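Local coordinates for protein PTS system fructose-like EIIB component 3 (Escherichia coli K12, PDB 4TN5) that probably relays a phosphoryl group, carried on a cysteine, from the EIIA component to incoming fructose in the bacterial sugar phosphotransferase system, at residues A[5-10]-A[60-65]; A[16-21]-A[37-42]. All blocks are in the same frame, centred on the assembly; numbering follows the deposited sequence.

Contact 1. Residues A[5-10]-A[60-65]; sequences VAVTAC and ALLITD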
ATOM      1  N   VAL A   5       8.460   2.748 -13.702  1.00 36.38           N
ATOM      2  CA  VAL A   5       7.466   3.592 -14.358  1.00 34.47           C
ATOM      3  C   VAL A   5       7.031   4.677 -13.383  1.00 35.35           C
ATOM      4  O   VAL A   5       7.012   4.460 -12.172  1.00 36.51           O
ATOM      5  CB  VAL A   5       6.241   2.800 -14.863  1.00 40.72           C
ATOM      6  CG1 VAL A   5       6.651   1.827 -15.960  1.00 40.18           C
ATOM      7  CG2 VAL A   5       5.557   2.072 -13.717  1.00 45.73           C
ATOM      8  N   ALA A   6       6.697   5.850 -13.903  1.00 39.30           N
ATOM      9  CA  ALA A   6       6.397   6.977 -13.032  1.00 29.15           C
ATOM     10  C   ALA A   6       5.266   7.855 -13.545  1.00 28.78           C
ATOM     11  O   ALA A   6       5.045   7.973 -14.750  1.00 32.97           O
ATOM     12  CB  ALA A   6       7.643   7.808 -12.808  1.00 19.47           C
ATOM     13  N   VAL A   7       4.553   8.468 -12.609  1.00 36.04           N
ATOM     14  CA  VAL A   7       3.528   9.443 -12.940  1.00 37.74           C
ATOM     15  C   VAL A   7       3.697  10.682 -12.073  1.00 40.07           C
ATOM     16  O   VAL A   7       3.662  10.603 -10.844  1.00 44.07           O
ATOM     17  CB  VAL A   7       2.108   8.883 -12.742  1.00 42.03           C
ATOM     18  CG1 VAL A   7       1.078   9.964 -13.017  1.00 48.42           C
ATOM     19  CG2 VAL A   7       1.873   7.682 -13.644  1.00 38.19           C
ATOM     20  N   THR A   8       3.900  11.824 -12.719  1.00 30.68           N
ATOM     21  CA  THR A   8       3.973  13.093 -12.013  1.00 38.48           C
ATOM     22  C   THR A   8       2.703  13.884 -12.294  1.00 45.40           C
ATOM     23  O   THR A   8       2.276  13.995 -13.443  1.00 55.71           O
ATOM     24  CB  THR A   8       5.205  13.909 -12.437  1.00 45.01           C
ATOM     25  OG1 THR A   8       5.153  14.162 -13.846  1.00 35.77           O
ATOM     26  CG2 THR A   8       6.480  13.144 -12.118  1.00 40.85           C
ATOM     27  N   ALA A   9       2.090  14.427 -11.248  1.00 39.60           N
ATOM     28  CA  ALA A   9       0.820  15.120 -11.419  1.00 48.08           C
ATOM     29  C   ALA A   9       0.710  16.405 -10.609  1.00 57.06           C
ATOM     30  O   ALA A   9       1.073  16.453  -9.433  1.00 54.70           O
ATOM     31  CB  ALA A   9      -0.336  14.192 -11.094  1.00 51.60           C
ATOM     32  N   CYS A  10       0.195  17.444 -11.254  1.00 62.08           N
ATOM     33  CA  CYS A  10      -0.057  18.720 -10.602  1.00 69.23           C
ATOM     34  C   CYS A  10      -1.207  19.451 -11.276  1.00 76.77           C
ATOM     35  O   CYS A  10      -1.232  19.561 -12.499  1.00 75.66           O
ATOM     36  CB  CYS A  10       1.181  19.607 -10.658  1.00 72.88           C
ATOM     37  SG  CYS A  10       0.828  21.302 -10.149  1.00130.68           S
ATOM     38  N   ALA A  60       6.788   1.136  -9.359  1.00 25.09           N
ATOM     39  CA  ALA A  60       6.247   2.390  -9.864  1.00 32.58           C
ATOM     40  C   ALA A  60       6.519   3.527  -8.885  1.00 29.06           C
ATOM     41  O   ALA A  60       6.624   3.307  -7.680  1.00 33.72           O
ATOM     42  CB  ALA A  60       4.754   2.257 -10.124  1.00 26.11           C
ATOM     43  N   LEU A  61       6.651   4.741  -9.404  1.00 37.73           N
ATOM     44  CA  LEU A  61       6.791   5.913  -8.550  1.00 27.69           C
ATOM     45  C   LEU A  61       5.678   6.905  -8.846  1.00 33.50           C
ATOM     46  O   LEU A  61       5.531   7.373  -9.975  1.00 37.60           O
ATOM     47  CB  LEU A  61       8.160   6.570  -8.731  1.00 29.50           C
ATOM     48  CG  LEU A  61       8.425   7.784  -7.837  1.00 39.51           C
ATOM     49  CD1 LEU A  61       8.177   7.442  -6.377  1.00 43.10           C
ATOM     50  CD2 LEU A  61       9.841   8.298  -8.030  1.00 31.60           C
ATOM     51  N   LEU A  62       4.886   7.218  -7.828  1.00 32.57           N
ATOM     52  CA  LEU A  62       3.751   8.112  -8.000  1.00 28.12           C
ATOM     53  C   LEU A  62       3.999   9.446  -7.312  1.00 43.76           C
ATOM     54  O   LEU A  62       3.814   9.582  -6.103  1.00 48.36           O
ATOM     55  CB  LEU A  62       2.474   7.456  -7.473  1.00 38.72           C
ATOM     56  CG  LEU A  62       2.202   6.063  -8.046  1.00 45.95           C
ATOM     57  CD1 LEU A  62       0.912   5.485  -7.488  1.00 46.56           C
ATOM     58  CD2 LEU A  62       2.167   6.099  -9.569  1.00 37.79           C
ATOM     59  N   ILE A  63       4.428  10.425  -8.098  1.00 50.92           N
ATOM     60  CA  ILE A  63       4.708  11.758  -7.589  1.00 48.55           C
ATOM     61  C   ILE A  63       3.509  12.657  -7.852  1.00 49.60           C
ATOM     62  O   ILE A  63       3.395  13.255  -8.919  1.00 55.52           O
ATOM     63  CB  ILE A  63       5.941  12.359  -8.279  1.00 51.30           C
ATOM     64  CG1 ILE A  63       7.052  11.311  -8.385  1.00 52.89           C
ATOM     65  CG2 ILE A  63       6.416  13.597  -7.537  1.00 56.67           C
ATOM     66  CD1 ILE A  63       8.261  11.776  -9.162  1.00 49.41           C
ATOM     67  N   THR A  64       2.610  12.753  -6.878  1.00 53.25           N
ATOM     68  CA  THR A  64       1.365  13.476  -7.098  1.00 69.31           C
ATOM     69  C   THR A  64       0.759  14.087  -5.840  1.00 79.82           C
ATOM     70  O   THR A  64       0.829  13.516  -4.751  1.00 82.77           O
ATOM     71  CB  THR A  64       0.308  12.573  -7.763  1.00 73.62           C
ATOM     72  OG1 THR A  64      -0.920  13.297  -7.911  1.00 69.23           O
ATOM     73  CG2 THR A  64       0.061  11.326  -6.924  1.00 74.38           C
ATOM     74  N   ASP A  65       0.163  15.261  -6.010  1.00 92.15           N
ATOM     75  CA  ASP A  65      -0.638  15.877  -4.967  1.00105.40           C
ATOM     76  C   ASP A  65      -2.066  15.396  -5.157  1.00110.92           C
ATOM     77  O   ASP A  65      -2.788  15.137  -4.194  1.00121.54           O
ATOM     78  CB  ASP A  65      -0.608  17.400  -5.106  1.00117.35           C
ATOM     79  CG  ASP A  65       0.799  17.954  -5.188  1.00121.08           C
ATOM     80  OD1 ASP A  65       1.692  17.424  -4.496  1.00119.38           O
ATOM     81  OD2 ASP A  65       1.012  18.920  -5.951  1.00128.87           O
TER
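Val5 to Ala9 and Ala60 to Thr64 run side by side as parallel strands, their axes 4.6 Å apart and only 3° from true alignment, and four backbone hydrogen bonds join them. The carbonyl of Val5 takes the N-H of Leu61, Leu61 O takes Val7 N, Val7 O takes Ile63 N, and Ile63 O takes Ala9 N. The third is the most bent, 139° at the hydrogen of Ile63 N. Carbonyl oxygens also receive CA-H groups, as where Thr8 CA lies 3.2 Å from Ile63 O.

Side chains alternate between the two faces. On one, Ala6 and Leu61 are neighbours, followed by Thr8 and Ile63, which lie alongside each other and point the same way: Thr8 CG2 is 3.7 Å from Ile63 CD1. With OG1 at chi1 59°, the methyl of Thr8 falls anti to the carbonyl carbon, while the hydroxyl makes a weak hydrogen bond to Thr17 O. The other face carries Val5 beside Ala60, CG2 to CB 3.7 Å, then Val7 near Leu62 and Ala9 beside Thr64. Ala9 CB sits 3.4 Å from Thr64 OG1, a hydroxyl whose hydrogen bond goes to Ile66 O. Beta-branched valine, isoleucine and threonine suit extended strands, and the small alanines let flanking elements come close.

Just past the strand end stands Cys10, the inferred site of the phosphocysteine intermediate, as expected for a catalytic residue at the C-terminal ends of parallel strands. These are central strands of the alpha/beta fold: Ala6, Leu61 and Ile63 pack under Leu24 of helix 18-30, Ile63 also meets Ile84 and Phe87 of helix 84-89, Leu68 covers Val7 and Ala9 on the opposite face, and strands 34-41 and 79-82 continue the sheet to either side.

Contact 2. Residues A[16-21]-A[37-42]; sequences HTYMAA and IETQGA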
ATOM      1  N   HIS A  16       4.980  22.615 -12.539  1.00 95.24           N
ATOM      2  CA  HIS A  16       5.354  21.839 -11.363  1.00 91.77           C
ATOM      3  C   HIS A  16       5.479  20.357 -11.696  1.00 77.10           C
ATOM      4  O   HIS A  16       6.013  19.576 -10.907  1.00 72.24           O
ATOM      5  CB  HIS A  16       4.336  22.043 -10.240  1.00 95.86           C
ATOM      6  CG  HIS A  16       4.240  23.458  -9.760  1.00101.30           C
ATOM      7  ND1 HIS A  16       3.035  24.095  -9.559  1.00103.20           N
ATOM      8  CD2 HIS A  16       5.199  24.359  -9.443  1.00105.48           C
ATOM      9  CE1 HIS A  16       3.255  25.328  -9.138  1.00110.31           C
ATOM     10  NE2 HIS A  16       4.560  25.513  -9.059  1.00111.69           N
ATOM     11  N   THR A  17       4.982  19.974 -12.867  1.00 79.23           N
ATOM     12  CA  THR A  17       5.035  18.582 -13.306  1.00 71.75           C
ATOM     13  C   THR A  17       6.329  18.198 -14.034  1.00 65.48           C
ATOM     14  O   THR A  17       6.914  17.152 -13.749  1.00 61.90           O
ATOM     15  CB  THR A  17       3.801  18.199 -14.163  1.00 95.25           C
ATOM     16  OG1 THR A  17       2.676  17.974 -13.305  1.00 95.83           O
ATOM     17  CG2 THR A  17       4.066  16.939 -14.968  1.00 93.69           C
ATOM     18  N   TYR A  18       6.783  19.039 -14.959  1.00 58.03           N
ATOM     19  CA  TYR A  18       7.918  18.660 -15.800  1.00 50.73           C
ATOM     20  C   TYR A  18       9.275  18.675 -15.113  1.00 44.46           C
ATOM     21  O   TYR A  18      10.160  17.908 -15.486  1.00 47.78           O
ATOM     22  CB  TYR A  18       7.973  19.477 -17.087  1.00 66.91           C
ATOM     23  CG  TYR A  18       6.801  19.226 -17.992  1.00 76.27           C
ATOM     24  CD1 TYR A  18       6.120  18.016 -17.953  1.00 80.05           C
ATOM     25  CD2 TYR A  18       6.403  20.178 -18.918  1.00 79.81           C
ATOM     26  CE1 TYR A  18       5.060  17.778 -18.781  1.00 85.36           C
ATOM     27  CE2 TYR A  18       5.342  19.947 -19.757  1.00 83.75           C
ATOM     28  CZ  TYR A  18       4.675  18.743 -19.687  1.00 92.72           C
ATOM     29  OH  TYR A  18       3.613  18.495 -20.517  1.00101.25           O
HETATM   30  N   MSE A  19       9.451  19.544 -14.126  1.00 46.60           N
HETATM   31  CA  MSE A  19      10.702  19.556 -13.379  1.00 58.03           C
HETATM   32  C   MSE A  19      10.778  18.323 -12.484  1.00 58.08           C
HETATM   33  O   MSE A  19      11.865  17.825 -12.189  1.00 57.90           O
HETATM   34  CB  MSE A  19      10.856  20.840 -12.561  1.00 68.30           C
HETATM   35  CG  MSE A  19      10.930  22.109 -13.388  1.00 88.53           C
HETATM   36 SE   MSE A  19      12.505  22.160 -14.531  1.00119.93          SE
HETATM   37  CE  MSE A  19      12.204  23.890 -15.377  1.00103.37           C
ATOM     38  N   ALA A  20       9.617  17.830 -12.064  1.00 36.38           N
ATOM     39  CA  ALA A  20       9.549  16.596 -11.294  1.00 40.60           C
ATOM     40  C   ALA A  20       9.978  15.431 -12.175  1.00 38.35           C
ATOM     41  O   ALA A  20      10.778  14.589 -11.765  1.00 46.53           O
ATOM     42  CB  ALA A  20       8.143  16.376 -10.762  1.00 38.03           C
ATOM     43  N   ALA A  21       9.440  15.395 -13.390  1.00 37.88           N
ATOM     44  CA  ALA A  21       9.811  14.382 -14.369  1.00 37.85           C
ATOM     45  C   ALA A  21      11.274  14.549 -14.753  1.00 47.21           C
ATOM     46  O   ALA A  21      11.993  13.567 -14.944  1.00 48.71           O
ATOM     47  CB  ALA A  21       8.926  14.490 -15.599  1.00 38.64           C
ATOM     48  N   ILE A  37       8.039   7.854 -17.961  1.00 38.83           N
ATOM     49  CA  ILE A  37       7.306   8.769 -17.093  1.00 41.60           C
ATOM     50  C   ILE A  37       6.037   9.311 -17.741  1.00 43.85           C
ATOM     51  O   ILE A  37       6.088   9.957 -18.787  1.00 41.71           O
ATOM     52  CB  ILE A  37       8.188   9.954 -16.656  1.00 34.72           C
ATOM     53  CG1 ILE A  37       9.522   9.450 -16.104  1.00 35.70           C
ATOM     54  CG2 ILE A  37       7.464  10.806 -15.626  1.00 43.25           C
ATOM     55  CD1 ILE A  37      10.472  10.557 -15.702  1.00 40.70           C
ATOM     56  N   GLU A  38       4.900   9.043 -17.107  1.00 46.17           N
ATOM     57  CA  GLU A  38       3.627   9.589 -17.554  1.00 47.88           C
ATOM     58  C   GLU A  38       3.395  10.949 -16.913  1.00 49.12           C
ATOM     59  O   GLU A  38       3.634  11.133 -15.720  1.00 44.06           O
ATOM     60  CB  GLU A  38       2.479   8.642 -17.202  1.00 53.40           C
ATOM     61  CG  GLU A  38       1.094   9.194 -17.508  1.00 64.30           C
ATOM     62  CD  GLU A  38      -0.009   8.186 -17.243  1.00 63.98           C
ATOM     63  OE1 GLU A  38       0.165   7.003 -17.608  1.00 58.01           O
ATOM     64  OE2 GLU A  38      -1.048   8.574 -16.668  1.00 60.51           O
ATOM     65  N   THR A  39       2.938  11.903 -17.714  1.00 59.54           N
ATOM     66  CA  THR A  39       2.648  13.240 -17.217  1.00 60.16           C
ATOM     67  C   THR A  39       1.152  13.525 -17.246  1.00 51.80           C
ATOM     68  O   THR A  39       0.493  13.321 -18.263  1.00 61.68           O
ATOM     69  CB  THR A  39       3.393  14.314 -18.033  1.00 69.55           C
ATOM     70  OG1 THR A  39       4.702  14.511 -17.482  1.00 64.30           O
ATOM     71  CG2 THR A  39       2.635  15.631 -18.005  1.00 74.94           C
ATOM     72  N   GLN A  40       0.620  13.984 -16.119  1.00 40.30           N
ATOM     73  CA  GLN A  40      -0.774  14.399 -16.048  1.00 51.63           C
ATOM     74  C   GLN A  40      -0.855  15.845 -15.574  1.00 58.20           C
ATOM     75  O   GLN A  40      -0.571  16.145 -14.415  1.00 64.59           O
ATOM     76  CB  GLN A  40      -1.565  13.481 -15.114  1.00 51.30           C
ATOM     77  CG  GLN A  40      -1.606  12.028 -15.567  1.00 56.02           C
ATOM     78  CD  GLN A  40      -2.453  11.154 -14.661  1.00 64.18           C
ATOM     79  OE1 GLN A  40      -3.178  11.650 -13.799  1.00 61.43           O
ATOM     80  NE2 GLN A  40      -2.365   9.842 -14.854  1.00 56.60           N
ATOM     81  N   GLY A  41      -1.236  16.740 -16.480  1.00 76.85           N
ATOM     82  CA  GLY A  41      -1.310  18.154 -16.163  1.00 83.90           C
ATOM     83  C   GLY A  41      -2.478  18.850 -16.833  1.00 86.35           C
ATOM     84  O   GLY A  41      -3.379  18.200 -17.363  1.00 86.08           O
ATOM     85  N   ALA A  42      -2.455  20.179 -16.812  1.00 86.07           N
ATOM     86  CA  ALA A  42      -3.526  20.984 -17.391  1.00 85.77           C
ATOM     87  C   ALA A  42      -3.643  20.782 -18.901  1.00 82.61           C
ATOM     88  O   ALA A  42      -4.688  21.050 -19.492  1.00 84.75           O
ATOM     89  CB  ALA A  42      -3.320  22.456 -17.065  1.00 89.91           C
TER
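Thr39 pushes its methyl against the ring edge of Tyr18, CG2 lying 3.3 Å from CE1 and near the ring plane, and the two side chains cross at about a right angle. The same threonine meets Thr17, whose CG2 is 3.6 Å from Thr39 OG1. Thr17 holds that methyl anti to its backbone N (OG1 at chi1 -78°), which lays it against the Thr39 side chain. Threonine suits both positions, being short enough for a close helix-sheet approach yet offering a methyl for packing. With Tyr18 replaced by an alanine, the Thr39 methyl would probably lose its aromatic neighbour and a gap would open at this margin of the interface.

One turn further along, Ala21 presents CB to Ile37 CG2 at 4.0 Å. Alanine keeps the helix close, and the longer isoleucine extends its CD1 over the helix backbone, 3.5 Å from Ala21 O. Glu38 and Gln40 point to the other face, where Gln40 NE2 donates to Glu38 OE2.

Thr17 also touches Cys10, the inferred active-site residue, so the N-terminal end of helix 18-30 and the residues leading into it rest on strand 34-41 beside the active site, within the right-handed beta-alpha-beta unit begun by strand 3-9.

Overall arrangement
From the N terminus, strand 3-9 supplies residues 5-10 of contact 1 and leads through the loop after Cys10 to residues 16-21, which lead into and begin helix 18-30. The chain then returns along strand 34-41, and contact 2 closes the shorter loop by setting 37-42 against 16-21. After strand 44-46 and helix 51-56, strand 59-64 closes contact 1, so contact 2 is nested inside it. The two touch directly: the backbone of Glu38 hydrogen-bonds with that of Ala6 and Thr8, and Thr17 packs against Thr8 and Cys10. Together they join three neighbouring strands and a covering helix beside Cys10, the inferred phosphorylation site.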